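Prolyl endopeptidase (Myxococcus xanthus, PDB 2BKL) probably cleaves oligopeptides after proline, and far less readily after alanine, as a serine-type endopeptidase of the S9A family. Local coordinates at residues P75-G80 with L374-Y379; Q416-F421 with Q519-P524; H597-R600 with R604-A607. All blocks are in the same frame, centred on the assembly; numbering follows the deposited sequence.

None of the three contacts lies in the deep core. Contact 1 sits at the surface of the beta-propeller, where the first and last blades face each other, and mixes a salt bridge with apolar and CH-pi packing. Contacts 2 and 3 are partly buried in the alpha/beta-hydrolase domain and serve one sheet: 416-421 belongs to its outermost strand, whereas 604-607 leads into strand 607-613, next to the other border. Each relies on a tyrosine hydroxyl that donates to a carboxylate in contact 2 and to a backbone carbonyl in contact 3. Their centres are 26 Å apart, while that of contact 1 lies 41 and 52 Å from them.

Contact 1. Residues P75-G80 with L374-Y379; sequences PSRRNG and LDDAYY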
# COMPACT_ATOMS: atom_id res chain seq x y z
N PRO A 75 15.96 13.34 -1.76
CA PRO A 75 15.87 14.56 -0.97
C PRO A 75 14.75 15.50 -1.40
O PRO A 75 14.42 15.61 -2.59
CB PRO A 75 17.23 15.21 -1.20
CG PRO A 75 17.66 14.73 -2.55
CD PRO A 75 17.00 13.44 -2.80
N SER A 76 14.12 16.12 -0.42
CA SER A 76 13.24 17.29 -0.66
C SER A 76 14.06 18.57 -0.54
O SER A 76 14.71 18.82 0.47
CB SER A 76 12.08 17.27 0.30
OG SER A 76 11.33 16.11 0.00
N ARG A 77 14.02 19.39 -1.57
CA ARG A 77 14.84 20.59 -1.64
C ARG A 77 13.96 21.82 -1.47
O ARG A 77 12.95 21.98 -2.16
CB ARG A 77 15.56 20.67 -2.97
CG ARG A 77 16.49 19.50 -3.18
CD ARG A 77 17.26 19.60 -4.48
NE ARG A 77 18.00 20.85 -4.57
CZ ARG A 77 18.53 21.33 -5.71
NH1 ARG A 77 18.39 20.66 -6.85
NH2 ARG A 77 19.20 22.47 -5.70
N ARG A 78 14.31 22.67 -0.52
CA ARG A 78 13.56 23.88 -0.23
C ARG A 78 14.50 24.98 0.16
O ARG A 78 15.21 24.86 1.17
CB ARG A 78 12.61 23.64 0.96
CG ARG A 78 11.57 22.53 0.77
CD ARG A 78 10.51 22.87 -0.22
NE ARG A 78 9.38 21.92 -0.21
CZ ARG A 78 9.27 20.89 -1.02
NH1 ARG A 78 10.23 20.58 -1.88
NH2 ARG A 78 8.18 20.12 -0.92
N ASN A 79 14.53 26.05 -0.63
CA ASN A 79 15.30 27.24 -0.30
C ASN A 79 16.76 26.95 0.06
O ASN A 79 17.30 27.51 1.03
CB ASN A 79 14.58 28.00 0.82
CG ASN A 79 15.06 29.44 1.00
OD1 ASN A 79 15.67 30.04 0.09
ND2 ASN A 79 14.80 29.99 2.18
N GLY A 80 17.40 26.10 -0.73
CA GLY A 80 18.81 25.80 -0.55
C GLY A 80 19.13 24.72 0.47
O GLY A 80 20.29 24.32 0.61
N LEU A 374 13.28 23.17 -10.79
CA LEU A 374 14.60 22.59 -10.46
C LEU A 374 14.99 21.69 -11.63
O LEU A 374 14.21 20.84 -12.04
CB LEU A 374 14.53 21.76 -9.18
CG LEU A 374 15.37 22.08 -7.96
CD1 LEU A 374 15.74 23.56 -7.83
CD2 LEU A 374 14.66 21.55 -6.70
N ASP A 375 16.20 21.83 -12.15
CA ASP A 375 16.68 20.97 -13.20
C ASP A 375 17.10 19.59 -12.71
O ASP A 375 17.05 18.63 -13.48
CB ASP A 375 17.87 21.61 -13.91
CG ASP A 375 18.34 20.79 -15.09
OD1 ASP A 375 17.54 20.64 -16.04
OD2 ASP A 375 19.46 20.25 -15.12
N ASP A 376 17.57 19.48 -11.48
CA ASP A 376 17.92 18.17 -10.93
C ASP A 376 16.66 17.42 -10.50
O ASP A 376 15.85 17.95 -9.73
CB ASP A 376 18.80 18.29 -9.68
CG ASP A 376 20.11 18.98 -9.96
OD1 ASP A 376 20.77 18.66 -10.98
OD2 ASP A 376 20.54 19.85 -9.16
N ALA A 377 16.51 16.17 -10.95
CA ALA A 377 15.41 15.31 -10.56
C ALA A 377 15.95 13.93 -10.25
O ALA A 377 16.89 13.49 -10.91
CB ALA A 377 14.36 15.21 -11.63
N TYR A 378 15.33 13.21 -9.33
CA TYR A 378 15.83 11.94 -8.87
C TYR A 378 14.87 10.84 -9.20
O TYR A 378 13.66 11.06 -9.30
CB TYR A 378 16.04 11.99 -7.34
CG TYR A 378 17.05 12.99 -6.86
CD1 TYR A 378 16.70 14.32 -6.75
CD2 TYR A 378 18.33 12.61 -6.50
CE1 TYR A 378 17.63 15.26 -6.31
CE2 TYR A 378 19.24 13.53 -6.05
CZ TYR A 378 18.89 14.84 -5.97
OH TYR A 378 19.80 15.77 -5.53
N TYR A 379 15.38 9.63 -9.40
CA TYR A 379 14.52 8.48 -9.45
C TYR A 379 15.15 7.31 -8.73
O TYR A 379 16.38 7.24 -8.56
CB TYR A 379 14.12 8.10 -10.88
CG TYR A 379 15.18 7.39 -11.70
CD1 TYR A 379 16.07 8.10 -12.49
CD2 TYR A 379 15.25 6.00 -11.74
CE1 TYR A 379 17.04 7.43 -13.29
CE2 TYR A 379 16.19 5.35 -12.51
CZ TYR A 379 17.09 6.08 -13.26
OH TYR A 379 18.00 5.38 -14.04
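NH1 of Arg77 meets the carboxylate of Asp376 and the side chain of Leu374 together. The salt bridge to Asp376 OD2 spans 3.3 Å, and as a hydrogen bond it is weak, with an N-H...O angle of only 125°. With a single N-O pair in range and the two planes 31° apart, the bridge is one-pronged and not a flat bidentate pair. Leu374 lies over one face of the guanidinium group, displaced toward its rim, with CG 3.5 Å from Arg77 NH1. Its CD2 also follows the aliphatic part of the arginine, 3.9 Å from Arg77 CB. The bend at chi3 (56°) turns the arginine chain so that its end lies against Leu374 and within range of Asp376, while Phe82 of the neighbouring strand 81-87 touches the same side chain.

Farther along, Pro75 and Tyr378 cross at about a right angle. The proline CD stands 3.8 Å from the centroid of the Tyr378 ring and almost exactly on its normal, a CH-pi contact over the face. Pro75 CG leans toward the phenol end, 3.6 Å from Tyr378 CZ. Trp403 packs edge-to-face with Tyr378, and Ile390 and Lys392 of strand 386-394 touch it too.

Strands 71-78 and 376-383 belong to the first and last blades of the seven-bladed propeller. In the prolyl oligopeptidase family this ring is not closed by a strand shared between these blades, and the present junction fits that pattern, since here the two meet through side chains and not through backbone pairing. A guanidinium that rests on leucine and reaches a carboxylate through one long, bent hydrogen bond, together with a proline on a tyrosine face, suggests a seam held probably more by packing than by charge at the partly exposed surface.

Contact 2. Residues Q416-F421 with Q519-P524; sequences QVEQVF and QKYTQP
The Schellman motif that ends helix 503-518 brings Tyr521 to Glu418, a residue of the outermost strand, 415-423, in the alpha/beta-hydrolase sheet. Lys520 takes positive phi (72°) as the C-prime residue; its N bonds back to Val517 O, and that of Tyr521 to Leu516 O. The chain therefore turns sharply off the helix, and the tyrosine side chain reaches toward the strand.

The two side chains approach from opposite directions. Tyr521 OH donates a hydrogen bond to Glu418 OE2 at a short 2.6 Å, and the acceptor lies at the edge of the ring, in its plane. On the glutamate the hydroxyl arrives on the syn side but 31° out of the carboxylate plane. Glu418 runs extended beyond CG (chi2 -177°), which carries its carboxylate clear of the strand to meet the phenol.

OE2 has a second partner, NE2 of His436 on the adjoining strand 429-437, so one carboxylate oxygen is gripped from the sheet and from the loop after the helix. Arg442 makes a cation-pi contact with the Tyr521 ring and also bonds to Gln519 O, while Val434 and Leu440 touch the ring.

With just 87 Å² buried between the segments, a single hydrogen bond carries the contact. Its shortness and the double grip on OE2 are consistent with an ionised glutamate, whose negative charge the histidine and tyrosine would probably help to stabilise, linking the helix end to the border of the sheet through polar chemistry.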
# COMPACT_ATOMS: atom_id res chain seq x y z
N GLN A 416 18.29 -15.29 -10.55
CA GLN A 416 17.70 -14.75 -11.77
C GLN A 416 16.23 -14.52 -11.58
O GLN A 416 15.59 -15.09 -10.68
CB GLN A 416 17.93 -15.64 -12.97
CG GLN A 416 17.27 -16.97 -12.89
CD GLN A 416 17.57 -17.87 -14.08
OE1 GLN A 416 17.96 -19.01 -13.90
NE2 GLN A 416 17.36 -17.36 -15.29
N VAL A 417 15.72 -13.68 -12.44
CA VAL A 417 14.32 -13.27 -12.45
C VAL A 417 13.78 -13.57 -13.83
O VAL A 417 14.39 -13.17 -14.84
CB VAL A 417 14.15 -11.76 -12.21
CG1 VAL A 417 12.67 -11.36 -12.21
CG2 VAL A 417 14.86 -11.32 -10.91
N GLU A 418 12.72 -14.35 -13.88
CA GLU A 418 11.97 -14.61 -15.10
C GLU A 418 10.66 -13.83 -15.07
O GLU A 418 10.10 -13.54 -14.00
CB GLU A 418 11.60 -16.10 -15.17
CG GLU A 418 12.72 -17.07 -14.82
CD GLU A 418 12.23 -18.46 -15.02
OE1 GLU A 418 11.87 -18.76 -16.17
OE2 GLU A 418 12.13 -19.22 -14.03
N GLN A 419 10.17 -13.49 -16.25
CA GLN A 419 8.81 -13.05 -16.44
C GLN A 419 8.11 -13.97 -17.41
O GLN A 419 8.61 -14.21 -18.55
CB GLN A 419 8.71 -11.62 -16.95
CG GLN A 419 7.23 -11.13 -17.04
CD GLN A 419 7.07 -9.68 -17.41
OE1 GLN A 419 7.70 -9.19 -18.37
NE2 GLN A 419 6.25 -8.98 -16.64
N VAL A 420 7.01 -14.52 -16.93
CA VAL A 420 6.21 -15.46 -17.68
C VAL A 420 4.79 -14.94 -17.81
O VAL A 420 4.37 -14.02 -17.09
CB VAL A 420 6.22 -16.85 -17.02
CG1 VAL A 420 7.65 -17.38 -16.92
CG2 VAL A 420 5.53 -16.85 -15.64
N PHE A 421 4.04 -15.54 -18.73
CA PHE A 421 2.67 -15.23 -19.02
C PHE A 421 1.86 -16.50 -19.08
O PHE A 421 2.15 -17.39 -19.89
CB PHE A 421 2.57 -14.41 -20.31
CG PHE A 421 3.43 -13.20 -20.31
CD1 PHE A 421 2.95 -12.03 -19.77
CD2 PHE A 421 4.71 -13.22 -20.80
CE1 PHE A 421 3.73 -10.89 -19.72
CE2 PHE A 421 5.51 -12.05 -20.73
CZ PHE A 421 4.99 -10.91 -20.17
N GLN A 519 4.90 -26.17 -14.86
CA GLN A 519 6.23 -25.80 -15.32
C GLN A 519 7.39 -26.34 -14.46
O GLN A 519 8.54 -25.95 -14.65
CB GLN A 519 6.34 -24.27 -15.47
CG GLN A 519 5.58 -23.72 -16.64
CD GLN A 519 6.01 -24.30 -17.91
OE1 GLN A 519 7.21 -24.48 -18.12
NE2 GLN A 519 5.06 -24.67 -18.75
N LYS A 520 7.08 -27.27 -13.56
CA LYS A 520 8.11 -28.07 -12.87
C LYS A 520 8.91 -27.27 -11.83
O LYS A 520 10.00 -27.67 -11.46
CB LYS A 520 9.03 -28.80 -13.86
CG LYS A 520 8.30 -29.70 -14.86
CD LYS A 520 7.56 -30.83 -14.18
CE LYS A 520 7.07 -31.85 -15.22
NZ LYS A 520 5.90 -32.63 -14.73
N TYR A 521 8.36 -26.17 -11.34
CA TYR A 521 8.99 -25.51 -10.21
C TYR A 521 8.69 -26.27 -8.93
O TYR A 521 9.55 -26.40 -8.07
CB TYR A 521 8.51 -24.08 -10.06
CG TYR A 521 8.91 -23.18 -11.21
CD1 TYR A 521 10.16 -22.59 -11.24
CD2 TYR A 521 8.02 -22.90 -12.24
CE1 TYR A 521 10.54 -21.76 -12.30
CE2 TYR A 521 8.39 -22.09 -13.29
CZ TYR A 521 9.63 -21.49 -13.30
OH TYR A 521 10.03 -20.65 -14.34
N THR A 522 7.49 -26.76 -8.79
CA THR A 522 7.00 -27.19 -7.48
C THR A 522 5.85 -28.18 -7.60
O THR A 522 5.48 -28.63 -8.69
CB THR A 522 6.62 -25.93 -6.68
OG1 THR A 522 6.42 -26.24 -5.29
CG2 THR A 522 5.35 -25.28 -7.14
N GLN A 523 5.30 -28.54 -6.46
CA GLN A 523 4.08 -29.38 -6.38
C GLN A 523 3.23 -28.83 -5.24
O GLN A 523 3.73 -28.06 -4.41
CB GLN A 523 4.42 -30.85 -6.16
CG GLN A 523 5.25 -31.11 -4.94
CD GLN A 523 5.49 -32.60 -4.69
OE1 GLN A 523 4.53 -33.37 -4.63
NE2 GLN A 523 6.74 -32.99 -4.55
N PRO A 524 1.93 -29.15 -5.21
CA PRO A 524 1.06 -28.55 -4.18
C PRO A 524 1.60 -28.63 -2.74
O PRO A 524 1.55 -27.62 -2.02
CB PRO A 524 -0.24 -29.33 -4.37
CG PRO A 524 -0.25 -29.63 -5.82
CD PRO A 524 1.16 -29.98 -6.15

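Contact 3. Residues H597-R600 with R604-A607; sequences HHVR and RYPA
Hydrogen bonding between the segments rests on the Tyr605 hydroxyl, which donates to the backbone carbonyl of Arg600. Tyr605 OH lies 2.7 Å from Arg600 O, in the carbonyl plane and on a lone pair, with a C=O...O angle of 122°. Relative to the ring, the acceptor sits at the edge and in the ring plane, the direction in which a phenol proton points most easily. Arg600 N is also near Tyr605 OH, but the angle is too poor for a bond; this amide instead bonds weakly to His598 O, 3.0 Å away.

That weak bond closes an inverse gamma turn centred on Val599. The turn belongs to the long connection between helix 584-593 and strand 607-613 of the alpha/beta-hydrolase sheet, and Tyr605, just ahead of that strand, reaches back along the loop to hold it. Beyond the two segments, His598 NE2 bonds to His591 O, and the Tyr605 amide to Asn637 OD1.

Apolar contact comes mainly from Val599. Its CG1, set anti to the backbone N (chi1 -177°), comes obliquely to the tyrosine ring and lies 4.0 Å from Tyr605 CE2. The same methyl is 3.9 Å from Tyr605 OH, and Arg600 CB is equally close to that oxygen, so aliphatic carbons stand beside the hydroxyl. Phe627 and Ala630 of helix 622-632 touch Val599, whereas Met543 of helix 534-545 touches Tyr605. A phenylalanine in place of Tyr605 would probably preserve much of the ring's packing against Val599 but leave Arg600 O without its donor and the turn freer to shift. The Arg600 side chain leads elsewhere, passing about 4 Å, between nearest atoms, from a bound MES molecule that probably came from the crystallisation liquor.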
# COMPACT_ATOMS: atom_id res chain seq x y z
N HIS A 597 -17.32 -17.64 5.16
CA HIS A 597 -18.54 -18.40 4.90
C HIS A 597 -18.34 -19.61 4.01
O HIS A 597 -19.32 -20.26 3.61
CB HIS A 597 -19.61 -17.48 4.30
CG HIS A 597 -19.96 -16.36 5.21
ND1 HIS A 597 -19.38 -15.11 5.10
CD2 HIS A 597 -20.82 -16.29 6.25
CE1 HIS A 597 -19.85 -14.33 6.06
NE2 HIS A 597 -20.74 -15.02 6.77
N HIS A 598 -17.08 -19.94 3.72
CA HIS A 598 -16.78 -21.05 2.83
C HIS A 598 -15.74 -22.02 3.35
O HIS A 598 -15.06 -22.73 2.58
CB HIS A 598 -16.41 -20.51 1.45
CG HIS A 598 -17.59 -19.95 0.72
ND1 HIS A 598 -18.45 -20.72 -0.03
CD2 HIS A 598 -18.09 -18.69 0.69
CE1 HIS A 598 -19.42 -19.96 -0.51
NE2 HIS A 598 -19.23 -18.72 -0.07
N VAL A 599 -15.63 -22.09 4.68
CA VAL A 599 -14.79 -23.11 5.32
C VAL A 599 -15.62 -24.40 5.40
O VAL A 599 -16.29 -24.65 6.39
CB VAL A 599 -14.25 -22.66 6.68
CG1 VAL A 599 -13.34 -23.69 7.29
CG2 VAL A 599 -13.54 -21.31 6.55
N ARG A 600 -15.64 -25.15 4.31
CA ARG A 600 -16.43 -26.39 4.26
C ARG A 600 -15.84 -27.44 5.19
O ARG A 600 -14.64 -27.51 5.35
CB ARG A 600 -16.47 -26.94 2.85
CG ARG A 600 -17.23 -26.06 1.85
CD ARG A 600 -17.12 -26.52 0.38
NE ARG A 600 -15.87 -27.25 0.18
CZ ARG A 600 -14.99 -27.05 -0.78
NH1 ARG A 600 -15.19 -26.14 -1.75
NH2 ARG A 600 -13.88 -27.80 -0.80
N ARG A 604 -9.27 -31.31 4.21
CA ARG A 604 -7.93 -31.07 4.72
C ARG A 604 -7.44 -29.77 4.09
O ARG A 604 -7.22 -29.68 2.88
CB ARG A 604 -6.97 -32.22 4.40
CG ARG A 604 -7.44 -33.59 4.93
CD ARG A 604 -6.82 -34.81 4.22
NE ARG A 604 -5.86 -35.51 5.08
CZ ARG A 604 -4.58 -35.16 5.24
NH1 ARG A 604 -4.06 -34.11 4.59
NH2 ARG A 604 -3.80 -35.86 6.06
N TYR A 605 -7.28 -28.77 4.93
CA TYR A 605 -6.83 -27.46 4.49
C TYR A 605 -5.32 -27.40 4.49
O TYR A 605 -4.65 -28.13 5.21
CB TYR A 605 -7.44 -26.35 5.40
CG TYR A 605 -8.90 -26.16 5.07
CD1 TYR A 605 -9.30 -25.49 3.92
CD2 TYR A 605 -9.90 -26.72 5.87
CE1 TYR A 605 -10.60 -25.34 3.61
CE2 TYR A 605 -11.22 -26.60 5.54
CZ TYR A 605 -11.58 -25.93 4.42
OH TYR A 605 -12.89 -25.85 4.03
N PRO A 606 -4.79 -26.46 3.74
CA PRO A 606 -3.38 -26.11 3.90
C PRO A 606 -3.10 -25.65 5.32
O PRO A 606 -3.99 -25.10 5.99
CB PRO A 606 -3.19 -24.93 2.94
CG PRO A 606 -4.35 -24.91 2.06
CD PRO A 606 -5.45 -25.63 2.72
N ALA A 607 -1.88 -25.81 5.78
CA ALA A 607 -1.43 -25.18 7.03
C ALA A 607 -1.62 -23.67 6.92
O ALA A 607 -1.39 -23.11 5.85
CB ALA A 607 0.03 -25.53 7.30